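Local coordinates for carbon dioxide concentrating mechanism protein (PDB 4JW0) that probably forms the pentameric vertices of the carboxysome shell, introducing curvature into otherwise flat layers of hexameric shell proteins, at residues Val10-Ser13 / Gln14-Pro17; Leu29-Glu32 / Ala33-Leu37. One frame throughout, in Å; residues are numbered along the deposited sequence.

In the fold
Both contacts are local turns at ends of neighbouring strands in the OB-fold sheet, and they follow one another along the chain. Interaction 1, residues 10-17, lies where strand 2-11 gives way to the loop before strand 24-30; interaction 2, residues 29-37, reverses the chain as strand 24-30 ends. Their centres are 29 Å apart, on opposite sides of the chain's centre, and their nearest atoms stay about 13 Å apart, so neither touches the other. The sheet joins them, since strands 2-11 and 24-30 pair side by side. Each also meets a different neighbour of the homopentamer: the second subunit packs along 10-17, and the third reaches 29-37.

Interaction 1. Residues Val10-Ser13 / Gln14-Pro17; sequences VVSS and QKEP
Lys-15 folds back over Ser-12 where strand 2-11 of the OB fold runs out into a loop, a turn closed by a side-chain-to-backbone bond. That hydrogen bond runs from Lys-15 NZ to Ser-12 O at 2.7 Å, and the donor lies almost on the line of the carbonyl, with a C=O...N angle of 176°. CG of Lys-15 sits between its own N and carbonyl carbon (chi1 65°), and from there the extended chain runs back to the Ser-12 carbonyl oxygen. A lysine suits the place because its long aliphatic part can span the turn before the ammonium group meets the oxygen.

Water adds further links. One molecule accepts from Ser-12 N at 3.0 Å and, weakly, from Lys-15 NZ; another donates to Lys-15 O and, weakly, to Ser-13 O.

The serine hydroxyls serve the pentamer interface instead. Ser-12 OG is hydrogen-bonded to Ile-81 O and Ser-13 OG to Asp-83 OD2, both of the second subunit, whose strand pairs antiparallel with Val-10 and Val-11. Small polar residues fit here, reaching these partners without bulk between the subunits.

The methylenes of Lys-15 lie against oxygens of Ser-12: CB is 3.5 Å from Ser-12 OG, and CE is 3.2 Å from Ser-12 O.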
loop_
_atom_site.group_PDB
_atom_site.type_symbol
_atom_site.label_atom_id
_atom_site.label_comp_id
_atom_site.label_asym_id
_atom_site.label_seq_id
_atom_site.Cartn_x
_atom_site.Cartn_y
_atom_site.Cartn_z
ATOM N N VAL A 10 4.512 8.052 -20.896
ATOM C CA VAL A 10 3.461 9.008 -20.602
ATOM C C VAL A 10 4.096 10.388 -20.554
ATOM O O VAL A 10 5.128 10.577 -19.902
ATOM C CB VAL A 10 2.787 8.696 -19.255
ATOM C CG1 VAL A 10 1.808 9.797 -18.878
ATOM C CG2 VAL A 10 2.081 7.341 -19.312
ATOM N N VAL A 11 3.498 11.348 -21.254
ATOM C CA VAL A 11 4.036 12.705 -21.286
ATOM C C VAL A 11 3.060 13.706 -20.687
ATOM O O VAL A 11 1.866 13.684 -20.983
ATOM C CB VAL A 11 4.384 13.149 -22.717
ATOM C CG1 VAL A 11 4.879 14.589 -22.715
ATOM C CG2 VAL A 11 5.427 12.232 -23.315
ATOM N N SER A 12 3.595 14.584 -19.846
ATOM C CA SER A 12 2.815 15.596 -19.148
ATOM C C SER A 12 3.608 16.901 -19.137
ATOM O O SER A 12 4.718 16.948 -18.613
ATOM C CB SER A 12 2.530 15.135 -17.712
ATOM O OG SER A 12 1.965 16.166 -16.911
ATOM N N SER A 13 3.047 17.954 -19.723
ATOM C CA SER A 13 3.725 19.253 -19.746
ATOM C C SER A 13 3.286 20.109 -18.563
ATOM O O SER A 13 4.102 20.788 -17.932
ATOM C CB SER A 13 3.439 19.991 -21.058
ATOM O OG SER A 13 2.047 20.129 -21.265
ATOM N N GLN A 14 1.990 20.079 -18.271
ATOM C CA GLN A 14 1.450 20.808 -17.132
ATOM C C GLN A 14 1.456 19.899 -15.910
ATOM O O GLN A 14 0.606 19.022 -15.770
ATOM C CB GLN A 14 0.032 21.269 -17.432
ATOM C CG GLN A 14 -0.403 22.481 -16.634
ATOM C CD GLN A 14 -1.819 22.910 -16.962
ATOM O OE1 GLN A 14 -2.315 22.666 -18.066
ATOM N NE2 GLN A 14 -2.480 23.545 -16.003
ATOM N N LYS A 15 2.424 20.116 -15.030
ATOM C CA LYS A 15 2.637 19.225 -13.903
ATOM C C LYS A 15 3.310 19.956 -12.759
ATOM O O LYS A 15 3.782 21.084 -12.921
ATOM C CB LYS A 15 3.499 18.047 -14.341
ATOM C CG LYS A 15 4.907 18.440 -14.754
ATOM C CD LYS A 15 5.609 17.308 -15.494
ATOM C CE LYS A 15 6.763 17.835 -16.327
ATOM N NZ LYS A 15 7.167 16.880 -17.384
ATOM N N GLU A 16 3.351 19.307 -11.599
ATOM C CA GLU A 16 4.083 19.842 -10.462
ATOM C C GLU A 16 5.530 20.085 -10.888
ATOM O O GLU A 16 6.148 19.218 -11.498
ATOM C CB GLU A 16 4.030 18.863 -9.290
ATOM C CG GLU A 16 2.686 18.804 -8.586
ATOM C CD GLU A 16 2.422 20.026 -7.721
ATOM O OE1 GLU A 16 3.382 20.775 -7.439
ATOM O OE2 GLU A 16 1.256 20.231 -7.321
ATOM N N PRO A 17 6.071 21.275 -10.579
ATOM C CA PRO A 17 7.434 21.636 -10.995
ATOM C C PRO A 17 8.519 20.666 -10.522
ATOM O O PRO A 17 9.533 20.512 -11.202
ATOM C CB PRO A 17 7.643 23.027 -10.373
ATOM C CG PRO A 17 6.561 23.179 -9.351
ATOM C CD PRO A 17 5.410 22.374 -9.856
HETATM O O HOH W 1 6.584 14.343 -19.395
HETATM O O HOH W 2 4.241 22.955 -15.439
#

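Interaction 2. Residues Leu29-Glu32 / Ala33-Leu37; sequences LIDE and AGQPL
Asp-31 OD1 gathers two backbone N-H groups of the turn that follows it, accepting from Ala-33 N at 2.7 Å and from Gln-35 N at 2.9 Å. The bond to Ala-33 N makes an Asx turn. The donors come from opposite faces of the carboxylate, 46° and 55° out of its plane, so the oxygen is gripped from both sides. With CG set between the backbone N and the carbonyl carbon (chi1 75°), the short side chain bends in over the turn, as an aspartate can and a longer acid could hardly do. An alanine here would remove the shared acceptor, and the N-H groups of Ala-33 and Gln-35 would probably be left without their mate and the turn less firmly held.

The Asx turn sits on a type I beta turn from Asp-31 to Gly-34, with Gly-34 N bonded to Asp-31 O at 3.0 Å. Gly-34 has a positive phi, where a CB would press on the preceding carbonyl oxygen; its bare CA also lies against Ile-30 CG2, 3.5 Å away. The two arms of the hairpin are tied by hydrogen bonds from Asp-31 N to Gln-35 O and, at 2.8 Å, from Leu-37 N to Leu-29 O. Between these bonds Ile-30 and Pro-36 form an antiparallel non-hydrogen-bonded pair, a position where proline's missing N-H costs no bond across the pair. On the same side as the carboxylate, Leu-37 CD1 packs on Asp-31 CB at 3.6 Å, and a water links Asp-31 OD2 to Pro-36 O.

Farther out, Leu-29 and Ile-30 carry the hairpin into the sheet: Ile-30 packs on Ile-3 and Arg-5 of strand 2-11, and Leu-29 on Phe-57 of strand 54-59. Tyr-40 OH of the third subunit is hydrogen-bonded to Ile-30 O, bringing the hairpin base against a neighbouring strand of the pentamer.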
loop_
_atom_site.group_PDB
_atom_site.type_symbol
_atom_site.label_atom_id
_atom_site.label_comp_id
_atom_site.label_asym_id
_atom_site.label_seq_id
_atom_site.Cartn_x
_atom_site.Cartn_y
_atom_site.Cartn_z
ATOM N N LEU A 29 2.220 -5.230 -15.672
ATOM C CA LEU A 29 2.614 -6.230 -14.692
ATOM C C LEU A 29 2.780 -7.594 -15.341
ATOM O O LEU A 29 2.035 -7.971 -16.255
ATOM C CB LEU A 29 1.596 -6.319 -13.555
ATOM C CG LEU A 29 1.736 -5.323 -12.397
ATOM C CD1 LEU A 29 2.916 -5.696 -11.521
ATOM C CD2 LEU A 29 1.874 -3.899 -12.908
ATOM N N ILE A 30 3.780 -8.320 -14.859
ATOM C CA ILE A 30 4.046 -9.682 -15.286
ATOM C C ILE A 30 3.713 -10.604 -14.121
ATOM O O ILE A 30 4.007 -10.278 -12.964
ATOM C CB ILE A 30 5.521 -9.855 -15.677
ATOM C CG1 ILE A 30 5.839 -9.042 -16.935
ATOM C CG2 ILE A 30 5.864 -11.325 -15.873
ATOM C CD1 ILE A 30 5.059 -9.469 -18.155
ATOM N N ASP A 31 3.099 -11.746 -14.413
ATOM C CA ASP A 31 2.661 -12.655 -13.354
ATOM C C ASP A 31 3.714 -13.712 -13.043
ATOM O O ASP A 31 4.819 -13.685 -13.584
ATOM C CB ASP A 31 1.319 -13.307 -13.705
ATOM C CG ASP A 31 1.438 -14.386 -14.763
ATOM O OD1 ASP A 31 2.562 -14.850 -15.046
ATOM O OD2 ASP A 31 0.383 -14.786 -15.302
ATOM N N GLU A 32 3.358 -14.646 -12.167
ATOM C CA GLU A 32 4.302 -15.631 -11.647
ATOM C C GLU A 32 4.836 -16.575 -12.721
ATOM O O GLU A 32 5.856 -17.229 -12.523
ATOM C CB GLU A 32 3.635 -16.464 -10.555
ATOM C CG GLU A 32 2.467 -17.301 -11.069
ATOM C CD GLU A 32 2.181 -18.511 -10.203
ATOM O OE1 GLU A 32 1.126 -19.143 -10.418
ATOM O OE2 GLU A 32 3.008 -18.833 -9.321
ATOM N N ALA A 33 4.137 -16.652 -13.850
ATOM C CA ALA A 33 4.530 -17.547 -14.934
ATOM C C ALA A 33 5.184 -16.792 -16.092
ATOM O O ALA A 33 5.423 -17.362 -17.154
ATOM C CB ALA A 33 3.322 -18.321 -15.430
ATOM N N GLY A 34 5.468 -15.509 -15.887
ATOM C CA GLY A 34 6.110 -14.709 -16.913
ATOM C C GLY A 34 5.122 -14.185 -17.938
ATOM O O GLY A 34 5.509 -13.747 -19.016
ATOM N N GLN A 35 3.843 -14.216 -17.583
ATOM C CA GLN A 35 2.777 -13.801 -18.479
ATOM C C GLN A 35 2.249 -12.411 -18.138
ATOM O O GLN A 35 2.137 -12.053 -16.966
ATOM C CB GLN A 35 1.633 -14.813 -18.421
ATOM C CG GLN A 35 1.960 -16.135 -19.097
ATOM C CD GLN A 35 1.871 -16.041 -20.608
ATOM O OE1 GLN A 35 0.805 -15.758 -21.162
ATOM N NE2 GLN A 35 2.991 -16.266 -21.283
ATOM N N PRO A 36 1.907 -11.624 -19.169
ATOM C CA PRO A 36 1.373 -10.271 -18.994
ATOM C C PRO A 36 0.016 -10.260 -18.311
ATOM O O PRO A 36 -0.846 -11.081 -18.626
ATOM C CB PRO A 36 1.228 -9.750 -20.432
ATOM C CG PRO A 36 1.987 -10.676 -21.282
ATOM C CD PRO A 36 2.019 -11.989 -20.592
ATOM N N LEU A 37 -0.164 -9.312 -17.396
ATOM C CA LEU A 37 -1.410 -9.144 -16.667
ATOM C C LEU A 37 -2.124 -7.896 -17.137
ATOM O O LEU A 37 -1.511 -7.018 -17.732
ATOM C CB LEU A 37 -1.119 -9.023 -15.172
ATOM C CG LEU A 37 -0.639 -10.307 -14.507
ATOM C CD1 LEU A 37 -0.072 -10.017 -13.119
ATOM C CD2 LEU A 37 -1.784 -11.302 -14.421
HETATM O O HOH W 3 -1.617 -13.362 -17.223
#